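Local coordinates for trehalose-6-phosphate phosphatase (Neosartorya fumigata, PDB 5DXL), which is a trehalose-phosphatase-family protein of the HAD clan, whose members pair a Rossmann-like core domain with a smaller cap domain, at residues 12-15 with 16-19; 114-117 with 118-122; 232-235 with 236-239. One frame throughout, in Å; residues are numbered along the deposited sequence.

Contacts 1 and 3 are neighbours beside the mixed sheet of the core domain, their centres 12 Å apart, whereas contact 2 sits beyond the centre of the chain, its centre about 52 Å from that of contact 1 and about 44 Å from that of contact 3. Contact 1 closes helix 8-17, partly buried against the sheet; contact 3 is a surface turn leading into strand 238-243; the two meet where Q14 packs on H237 and F239. Contact 2 is a mid-helix turn of 112-125, partly buried over the separate antiparallel sheet. Backbone bonds run through all three, but the side chains differ: leucine under a guanidinium in contact 1, valine over phenylalanine in contact 2, proline over histidine in contact 3.

Contact 1: 12-15 with 16-19; sequences LKQY and RKAR
L12 and R16 face each other across one turn of helix 8-17, where R16 N gives a nearly straight bond to L12 O (3.0 Å, 164° at the hydrogen). The next bond, K17 N to K13 O at 3.2 Å, is more bent. At the last turn A18 N is shared: it binds Q14 O at 3.0 Å and, weakly, Y15 O at 3.4 Å. A18 is also the first residue to leave helical angles, and the fork marks the helix end. Of the side chains, R16 runs back along the helix. Its CG lies anti to the carbonyl carbon (chi1 -74°) and the chain is extended from there to NE, which carries the guanidinium over L12. L12 CD2 sits under one face of that group, offset toward its rim and 3.6 Å from NH1, a van der Waals contact of a methyl on the flat cation. E277 is only a weak, long ion partner of NH2. On another side the bent chain of Q14 brings OE1 to within 3.8 Å of K17 CD, a contact with the aliphatic part of the lysine, while NE2 is hydrogen-bonded to the backbone O of E210. A18 CB lies 3.3 Å from Q14 O, and the side chain also touches F211. Y15 is buried; its hydroxyl is hydrogen-bonded to N60 and its ring meets F211 edge-to-face and R21 as a cation-pi partner. This is the C-terminal end of an amphipathic helix, packed against strand 211-216 and helix 259-270 of a HAD-type core domain.

Contact 2: 114-117 with 118-122; sequences KEVM and EVFQH
V116 and F120 supply the side-chain contact of this turn of helix 112-125, one turn apart, side by side and pointing the same way. It is a CH-pi interaction: V116 CG1 lies over one face of the F120 ring, 3.8 Å from the centroid and 21° off the ring normal, displaced toward the rim, so that its nearest ring atom is F120 CE2 at 3.6 Å. V116 places CG1 anti to its backbone N (chi1 172°), whereas F120 sets CG anti to the carbonyl carbon, turning the ring back toward the preceding turn. Both residues are buried, and F120 also meets W141, I132, C158 and L162. The backbone hydrogen bonds form an unbroken i to i+4 series. E118 N binds K114 O and V119 N binds E115 O; F120 N to V116 O is short and nearly straight (2.8 Å, 170°), and Q121 N to M117 O is equally short at 2.8 Å but more bent. Aliphatic carbons also lie beside these acceptors: V119 CG2 is 3.3 Å from E115 O, and Q121 CB is 3.2 Å from M117 O. Among the charged groups, K114 NZ and E118 OE1 are 6.5 Å apart, not in contact. Selenomethionine M117, bent at its second and third torsions, leans on I132 and R134, while Q121 NE2 is hydrogen-bonded to E125 OE2. With one flank toward strand 131-134 and another toward helix 148-164, this is a regular amphipathic alpha helix layered on the four-stranded antiparallel sheet, as in the alpha/beta cap domains of HAD phosphatases.

Contact 3: 232-235 with 236-239; sequences GLPA and GHVF
P234 O receives H237 N at 2.9 Å and A235 O receives V238 N at 3.2 Å, two successive i to i+3 bonds that wind the chain through a short 3-10 turn before strand 238-243. Both donors stand well above the carbonyl planes. Among the side chains, the P234 ring covers H237 in a CH-pi contact: CB lies over the centre of one imidazole face, 3.8 Å from the centroid and 14° off its normal, and CG comes to 3.6 Å from H237 CD2. H237 CG is anti to its carbonyl carbon (chi1 -68°), which folds the imidazole back over the proline; beyond it the histidine side chain touches Q14 of helix 8-17. L233 and V238 cross at about a right angle, with L233 CB 3.8 Å from V238 CG2 and CD1 of the leucine nearly as close. L233 also rests on A208 and V212. F239 lies past the turn, hydrogen-bonded through its backbone to V212 and C214. The whole is a helix-to-strand connection of a Rossmann-like fold, the 3-10 turn delivering the chain into the mixed sheet, parallel to strand 211-216.

Contact 1: 12-15 with 16-19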
ATOM      1  N   LEU A  12      10.691 -17.561  10.586  1.00 14.42           N
ATOM      2  CA  LEU A  12      12.141 -17.508  10.713  1.00 17.47           C
ATOM      3  C   LEU A  12      12.790 -18.616   9.882  1.00 17.04           C
ATOM      4  O   LEU A  12      13.805 -18.397   9.217  1.00 15.60           O
ATOM      5  CB  LEU A  12      12.546 -17.626  12.181  1.00 16.24           C
ATOM      6  CG  LEU A  12      14.049 -17.602  12.440  1.00 17.88           C
ATOM      7  CD1 LEU A  12      14.630 -16.281  11.957  1.00 20.06           C
ATOM      8  CD2 LEU A  12      14.341 -17.840  13.917  1.00 25.07           C
ATOM      9  N   LYS A  13      12.190 -19.802   9.902  1.00 18.15           N
ATOM     10  CA  LYS A  13      12.724 -20.924   9.139  1.00 19.87           C
ATOM     11  C   LYS A  13      12.755 -20.626   7.636  1.00 20.48           C
ATOM     12  O   LYS A  13      13.762 -20.877   6.966  1.00 21.55           O
ATOM     13  CB  LYS A  13      11.910 -22.190   9.412  1.00 23.52           C
ATOM     14  CG  LYS A  13      12.487 -23.443   8.768  1.00 25.46           C
ATOM     15  CD  LYS A  13      11.580 -24.653   8.987  1.00 30.72           C
ATOM     16  CE  LYS A  13      12.178 -25.895   8.344  1.00 38.49           C
ATOM     17  NZ  LYS A  13      11.231 -27.038   8.337  1.00 41.17           N
ATOM     18  N   GLN A  14      11.675 -20.073   7.099  1.00 15.74           N
ATOM     19  CA  GLN A  14      11.659 -19.783   5.672  1.00 15.29           C
ATOM     20  C   GLN A  14      12.567 -18.591   5.341  1.00 16.40           C
ATOM     21  O   GLN A  14      13.173 -18.553   4.278  1.00 17.06           O
ATOM     22  CB  GLN A  14      10.231 -19.536   5.180  1.00 16.81           C
ATOM     23  CG  GLN A  14      10.099 -19.454   3.668  1.00 16.50           C
ATOM     24  CD  GLN A  14      10.641 -20.697   2.949  1.00 21.89           C
ATOM     25  OE1 GLN A  14      10.676 -21.796   3.513  1.00 25.45           O
ATOM     26  NE2 GLN A  14      11.058 -20.521   1.699  1.00 18.94           N
ATOM     27  N   TYR A  15      12.665 -17.631   6.257  1.00 14.13           N
ATOM     28  CA  TYR A  15      13.576 -16.490   6.091  1.00 12.77           C
ATOM     29  C   TYR A  15      15.013 -16.967   5.911  1.00 18.02           C
ATOM     30  O   TYR A  15      15.713 -16.534   4.993  1.00 15.55           O
ATOM     31  CB  TYR A  15      13.488 -15.551   7.298  1.00 14.73           C
ATOM     32  CG  TYR A  15      14.355 -14.302   7.215  1.00 14.05           C
ATOM     33  CD1 TYR A  15      14.004 -13.235   6.401  1.00 12.04           C
ATOM     34  CD2 TYR A  15      15.502 -14.183   7.982  1.00 17.06           C
ATOM     35  CE1 TYR A  15      14.784 -12.083   6.342  1.00 13.78           C
ATOM     36  CE2 TYR A  15      16.289 -13.038   7.926  1.00 17.31           C
ATOM     37  CZ  TYR A  15      15.918 -11.992   7.105  1.00 17.69           C
ATOM     38  OH  TYR A  15      16.708 -10.859   7.051  1.00 22.04           O
ATOM     39  N   ARG A  16      15.437 -17.864   6.792  1.00 17.39           N
ATOM     40  CA  ARG A  16      16.805 -18.405   6.728  1.00 18.99           C
ATOM     41  C   ARG A  16      17.070 -19.186   5.445  1.00 22.23           C
ATOM     42  O   ARG A  16      18.166 -19.144   4.888  1.00 23.63           O
ATOM     43  CB  ARG A  16      17.071 -19.300   7.929  1.00 18.92           C
ATOM     44  CG  ARG A  16      17.281 -18.555   9.217  1.00 20.21           C
ATOM     45  CD  ARG A  16      17.621 -19.537  10.338  1.00 28.50           C
ATOM     46  NE  ARG A  16      17.999 -18.841  11.560  1.00 32.38           N
ATOM     47  CZ  ARG A  16      17.628 -19.210  12.779  1.00 35.79           C
ATOM     48  NH1 ARG A  16      16.864 -20.284  12.953  1.00 36.48           N
ATOM     49  NH2 ARG A  16      18.020 -18.498  13.829  1.00 36.29           N
ATOM     50  N   LYS A  17      16.060 -19.905   4.981  1.00 21.44           N
ATOM     51  CA  LYS A  17      16.175 -20.760   3.809  1.00 25.56           C
ATOM     52  C   LYS A  17      16.227 -19.946   2.512  1.00 28.28           C
ATOM     53  O   LYS A  17      16.899 -20.314   1.546  1.00 25.24           O
ATOM     54  CB  LYS A  17      14.998 -21.737   3.789  1.00 29.71           C
ATOM     55  CG  LYS A  17      15.055 -22.840   2.758  1.00 35.51           C
ATOM     56  CD  LYS A  17      13.896 -23.806   2.995  1.00 38.12           C
ATOM     57  CE  LYS A  17      13.840 -24.897   1.945  1.00 46.32           C
ATOM     58  NZ  LYS A  17      15.069 -25.737   1.958  1.00 59.48           N
ATOM     59  N   ALA A  18      15.523 -18.822   2.502  1.00 22.40           N
ATOM     60  CA  ALA A  18      15.356 -18.034   1.292  1.00 20.20           C
ATOM     61  C   ALA A  18      16.608 -17.273   0.890  1.00 18.17           C
ATOM     62  O   ALA A  18      17.240 -16.617   1.714  1.00 21.25           O
ATOM     63  CB  ALA A  18      14.195 -17.055   1.469  1.00 17.43           C
ATOM     64  N   ARG A  19      16.944 -17.333  -0.394  1.00 21.20           N
ATOM     65  CA  ARG A  19      18.096 -16.603  -0.899  1.00 21.94           C
ATOM     66  C   ARG A  19      17.715 -15.173  -1.252  1.00 22.22           C
ATOM     67  O   ARG A  19      18.545 -14.267  -1.181  1.00 22.23           O
ATOM     68  CB  ARG A  19      18.693 -17.314  -2.118  1.00 27.75           C
ATOM     69  CG  ARG A  19      19.276 -18.684  -1.786  1.00 38.94           C
ATOM     70  CD  ARG A  19      19.817 -19.386  -3.023  1.00 43.40           C
ATOM     71  NE  ARG A  19      18.829 -19.421  -4.099  1.00 46.61           N
ATOM     72  CZ  ARG A  19      17.826 -20.292  -4.169  1.00 47.67           C
ATOM     73  NH1 ARG A  19      17.668 -21.206  -3.220  1.00 48.95           N
ATOM     74  NH2 ARG A  19      16.975 -20.243  -5.187  1.00 47.62           N
TER

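Contact 2: 114-117 with 118-122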
ATOM      1  N   LYS A 114      -9.758  15.865 -17.813  1.00 15.89           N
ATOM      2  CA  LYS A 114     -10.498  16.881 -18.543  1.00 16.32           C
ATOM      3  C   LYS A 114     -11.957  16.454 -18.692  1.00 16.81           C
ATOM      4  O   LYS A 114     -12.874  17.231 -18.437  1.00 17.07           O
ATOM      5  CB  LYS A 114      -9.871  17.134 -19.923  1.00 18.54           C
ATOM      6  CG  LYS A 114     -10.589  18.211 -20.737  1.00 20.73           C
ATOM      7  CD  LYS A 114      -9.847  18.539 -22.040  1.00 22.63           C
ATOM      8  CE  LYS A 114     -10.617  19.568 -22.858  1.00 26.81           C
ATOM      9  NZ  LYS A 114      -9.798  20.138 -23.961  1.00 35.64           N
ATOM     10  N   GLU A 115     -12.165  15.207 -19.089  1.00 17.16           N
ATOM     11  CA  GLU A 115     -13.522  14.723 -19.309  1.00 16.29           C
ATOM     12  C   GLU A 115     -14.274  14.557 -17.991  1.00 19.03           C
ATOM     13  O   GLU A 115     -15.454  14.883 -17.899  1.00 16.97           O
ATOM     14  CB  GLU A 115     -13.504  13.403 -20.072  1.00 20.70           C
ATOM     15  CG  GLU A 115     -14.871  12.986 -20.576  1.00 28.83           C
ATOM     16  CD  GLU A 115     -14.811  11.851 -21.576  1.00 33.36           C
ATOM     17  OE1 GLU A 115     -13.699  11.530 -22.041  1.00 35.84           O
ATOM     18  OE2 GLU A 115     -15.880  11.283 -21.894  1.00 46.26           O
ATOM     19  N   VAL A 116     -13.590  14.057 -16.967  1.00 17.90           N
ATOM     20  CA  VAL A 116     -14.239  13.873 -15.671  1.00 13.47           C
ATOM     21  C   VAL A 116     -14.658  15.212 -15.077  1.00 15.32           C
ATOM     22  O   VAL A 116     -15.751  15.327 -14.522  1.00 14.83           O
ATOM     23  CB  VAL A 116     -13.327  13.102 -14.682  1.00 13.43           C
ATOM     24  CG1 VAL A 116     -13.928  13.096 -13.267  1.00 13.91           C
ATOM     25  CG2 VAL A 116     -13.125  11.678 -15.160  1.00 15.26           C
HETATM   26  N   MSE A 117     -13.820  16.239 -15.210  1.00 13.14           N
HETATM   27  CA  MSE A 117     -14.189  17.577 -14.755  1.00 14.71           C
HETATM   28  C   MSE A 117     -15.439  18.092 -15.484  1.00 16.17           C
HETATM   29  O   MSE A 117     -16.338  18.656 -14.866  1.00 17.54           O
HETATM   30  CB  MSE A 117     -13.033  18.560 -14.951  1.00 16.21           C
HETATM   31  CG  MSE A 117     -11.888  18.387 -13.960  1.00 17.76           C
HETATM   32 SE   MSE A 117     -12.495  18.541 -12.098  1.00 22.67          SE
HETATM   33  CE  MSE A 117     -13.083  20.383 -12.141  1.00 18.06           C
ATOM     34  N   GLU A 118     -15.480  17.887 -16.797  1.00 15.70           N
ATOM     35  CA  GLU A 118     -16.604  18.342 -17.602  1.00 20.19           C
ATOM     36  C   GLU A 118     -17.896  17.664 -17.135  1.00 20.29           C
ATOM     37  O   GLU A 118     -18.927  18.326 -16.947  1.00 17.76           O
ATOM     38  CB  GLU A 118     -16.331  18.062 -19.084  1.00 21.86           C
ATOM     39  CG  GLU A 118     -17.263  18.771 -20.038  1.00 34.72           C
ATOM     40  CD  GLU A 118     -16.781  18.685 -21.474  1.00 44.62           C
ATOM     41  OE1 GLU A 118     -15.587  18.368 -21.685  1.00 39.48           O
ATOM     42  OE2 GLU A 118     -17.597  18.930 -22.387  1.00 49.51           O
ATOM     43  N   VAL A 119     -17.824  16.354 -16.933  1.00 16.59           N
ATOM     44  CA  VAL A 119     -18.962  15.574 -16.462  1.00 17.27           C
ATOM     45  C   VAL A 119     -19.361  15.969 -15.039  1.00 20.53           C
ATOM     46  O   VAL A 119     -20.535  16.217 -14.755  1.00 16.04           O
ATOM     47  CB  VAL A 119     -18.662  14.070 -16.509  1.00 17.78           C
ATOM     48  CG1 VAL A 119     -19.724  13.269 -15.756  1.00 16.93           C
ATOM     49  CG2 VAL A 119     -18.539  13.594 -17.951  1.00 19.70           C
ATOM     50  N   PHE A 120     -18.391  16.025 -14.134  1.00 14.64           N
ATOM     51  CA  PHE A 120     -18.699  16.443 -12.772  1.00 12.59           C
ATOM     52  C   PHE A 120     -19.277  17.867 -12.721  1.00 17.00           C
ATOM     53  O   PHE A 120     -20.183  18.143 -11.932  1.00 15.87           O
ATOM     54  CB  PHE A 120     -17.443  16.359 -11.877  1.00 11.59           C
ATOM     55  CG  PHE A 120     -17.125  14.973 -11.354  1.00 11.48           C
ATOM     56  CD1 PHE A 120     -17.977  13.899 -11.538  1.00 12.35           C
ATOM     57  CD2 PHE A 120     -15.940  14.760 -10.649  1.00 10.66           C
ATOM     58  CE1 PHE A 120     -17.655  12.635 -11.035  1.00 11.94           C
ATOM     59  CE2 PHE A 120     -15.614  13.508 -10.135  1.00 10.21           C
ATOM     60  CZ  PHE A 120     -16.466  12.445 -10.330  1.00 11.68           C
ATOM     61  N   GLN A 121     -18.772  18.777 -13.553  1.00 18.73           N
ATOM     62  CA  GLN A 121     -19.260  20.154 -13.520  1.00 17.82           C
ATOM     63  C   GLN A 121     -20.716  20.203 -13.959  1.00 17.54           C
ATOM     64  O   GLN A 121     -21.522  20.965 -13.421  1.00 19.20           O
ATOM     65  CB  GLN A 121     -18.417  21.062 -14.419  1.00 22.32           C
ATOM     66  CG  GLN A 121     -18.894  22.506 -14.438  1.00 29.10           C
ATOM     67  CD  GLN A 121     -18.800  23.178 -13.074  1.00 36.39           C
ATOM     68  OE1 GLN A 121     -17.934  22.846 -12.262  1.00 31.75           O
ATOM     69  NE2 GLN A 121     -19.695  24.130 -12.819  1.00 38.61           N
ATOM     70  N   HIS A 122     -21.033  19.360 -14.929  1.00 16.22           N
ATOM     71  CA  HIS A 122     -22.383  19.261 -15.461  1.00 18.28           C
ATOM     72  C   HIS A 122     -23.354  18.830 -14.378  1.00 21.18           C
ATOM     73  O   HIS A 122     -24.393  19.471 -14.174  1.00 17.68           O
ATOM     74  CB  HIS A 122     -22.413  18.274 -16.614  1.00 18.07           C
ATOM     75  CG  HIS A 122     -23.732  18.199 -17.308  1.00 19.75           C
ATOM     76  ND1 HIS A 122     -24.654  17.207 -17.048  1.00 24.95           N
ATOM     77  CD2 HIS A 122     -24.277  18.983 -18.264  1.00 19.89           C
ATOM     78  CE1 HIS A 122     -25.715  17.393 -17.812  1.00 17.18           C
ATOM     79  NE2 HIS A 122     -25.511  18.462 -18.560  1.00 26.41           N
TER

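Contact 3: 232-235 with 236-239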
ATOM      1  N   GLY A 232       0.953 -16.635  -7.661  1.00 23.73           N
ATOM      2  CA  GLY A 232       1.457 -17.892  -8.182  1.00 23.54           C
ATOM      3  C   GLY A 232       2.647 -18.423  -7.410  1.00 26.82           C
ATOM      4  O   GLY A 232       3.204 -19.461  -7.764  1.00 25.05           O
ATOM      5  N   LEU A 233       3.048 -17.720  -6.354  1.00 22.16           N
ATOM      6  CA  LEU A 233       4.141 -18.204  -5.518  1.00 19.26           C
ATOM      7  C   LEU A 233       3.675 -19.334  -4.603  1.00 18.98           C
ATOM      8  O   LEU A 233       2.514 -19.373  -4.210  1.00 22.95           O
ATOM      9  CB  LEU A 233       4.720 -17.061  -4.675  1.00 21.00           C
ATOM     10  CG  LEU A 233       5.305 -15.854  -5.405  1.00 24.06           C
ATOM     11  CD1 LEU A 233       5.720 -14.792  -4.395  1.00 23.81           C
ATOM     12  CD2 LEU A 233       6.494 -16.259  -6.264  1.00 28.09           C
ATOM     13  N   PRO A 234       4.584 -20.256  -4.249  1.00 23.14           N
ATOM     14  CA  PRO A 234       4.279 -21.318  -3.281  1.00 22.55           C
ATOM     15  C   PRO A 234       3.730 -20.753  -1.972  1.00 25.07           C
ATOM     16  O   PRO A 234       4.281 -19.778  -1.463  1.00 21.41           O
ATOM     17  CB  PRO A 234       5.638 -21.991  -3.063  1.00 25.98           C
ATOM     18  CG  PRO A 234       6.362 -21.758  -4.345  1.00 25.17           C
ATOM     19  CD  PRO A 234       5.951 -20.381  -4.786  1.00 26.61           C
ATOM     20  N   ALA A 235       2.664 -21.353  -1.445  1.00 23.05           N
ATOM     21  CA  ALA A 235       1.976 -20.809  -0.274  1.00 25.97           C
ATOM     22  C   ALA A 235       2.889 -20.651   0.938  1.00 21.93           C
ATOM     23  O   ALA A 235       2.785 -19.668   1.676  1.00 23.51           O
ATOM     24  CB  ALA A 235       0.787 -21.683   0.088  1.00 27.57           C
ATOM     25  N   GLY A 236       3.780 -21.618   1.144  1.00 22.13           N
ATOM     26  CA  GLY A 236       4.685 -21.578   2.276  1.00 20.38           C
ATOM     27  C   GLY A 236       5.799 -20.552   2.138  1.00 16.66           C
ATOM     28  O   GLY A 236       6.597 -20.381   3.057  1.00 20.49           O
ATOM     29  N   HIS A 237       5.854 -19.881   0.991  1.00 17.08           N
ATOM     30  CA  HIS A 237       6.856 -18.835   0.754  1.00 17.91           C
ATOM     31  C   HIS A 237       6.294 -17.442   1.051  1.00 16.49           C
ATOM     32  O   HIS A 237       7.044 -16.465   1.106  1.00 16.46           O
ATOM     33  CB  HIS A 237       7.351 -18.859  -0.696  1.00 17.86           C
ATOM     34  CG  HIS A 237       8.160 -20.068  -1.053  1.00 22.40           C
ATOM     35  ND1 HIS A 237       8.367 -21.114  -0.182  1.00 25.79           N
ATOM     36  CD2 HIS A 237       8.831 -20.380  -2.185  1.00 23.49           C
ATOM     37  CE1 HIS A 237       9.125 -22.026  -0.764  1.00 23.06           C
ATOM     38  NE2 HIS A 237       9.417 -21.607  -1.982  1.00 25.26           N
ATOM     39  N   VAL A 238       4.981 -17.355   1.217  1.00 15.11           N
ATOM     40  CA  VAL A 238       4.301 -16.063   1.323  1.00 12.66           C
ATOM     41  C   VAL A 238       3.594 -15.920   2.658  1.00 12.82           C
ATOM     42  O   VAL A 238       2.823 -16.792   3.055  1.00 13.13           O
ATOM     43  CB  VAL A 238       3.270 -15.873   0.194  1.00 15.35           C
ATOM     44  CG1 VAL A 238       2.504 -14.567   0.371  1.00 14.36           C
ATOM     45  CG2 VAL A 238       3.952 -15.916  -1.160  1.00 17.72           C
ATOM     46  N   PHE A 239       3.863 -14.814   3.349  1.00 10.60           N
ATOM     47  CA  PHE A 239       3.238 -14.511   4.623  1.00  8.90           C
ATOM     48  C   PHE A 239       2.533 -13.168   4.517  1.00  8.34           C
ATOM     49  O   PHE A 239       3.155 -12.107   4.704  1.00  9.73           O
ATOM     50  CB  PHE A 239       4.276 -14.490   5.757  1.00 11.18           C
ATOM     51  CG  PHE A 239       5.044 -15.775   5.897  1.00 12.04           C
ATOM     52  CD1 PHE A 239       6.154 -16.022   5.103  1.00 12.20           C
ATOM     53  CD2 PHE A 239       4.667 -16.721   6.833  1.00 13.21           C
ATOM     54  CE1 PHE A 239       6.866 -17.206   5.228  1.00 15.92           C
ATOM     55  CE2 PHE A 239       5.379 -17.905   6.970  1.00 14.12           C
ATOM     56  CZ  PHE A 239       6.480 -18.144   6.160  1.00 15.26           C
TER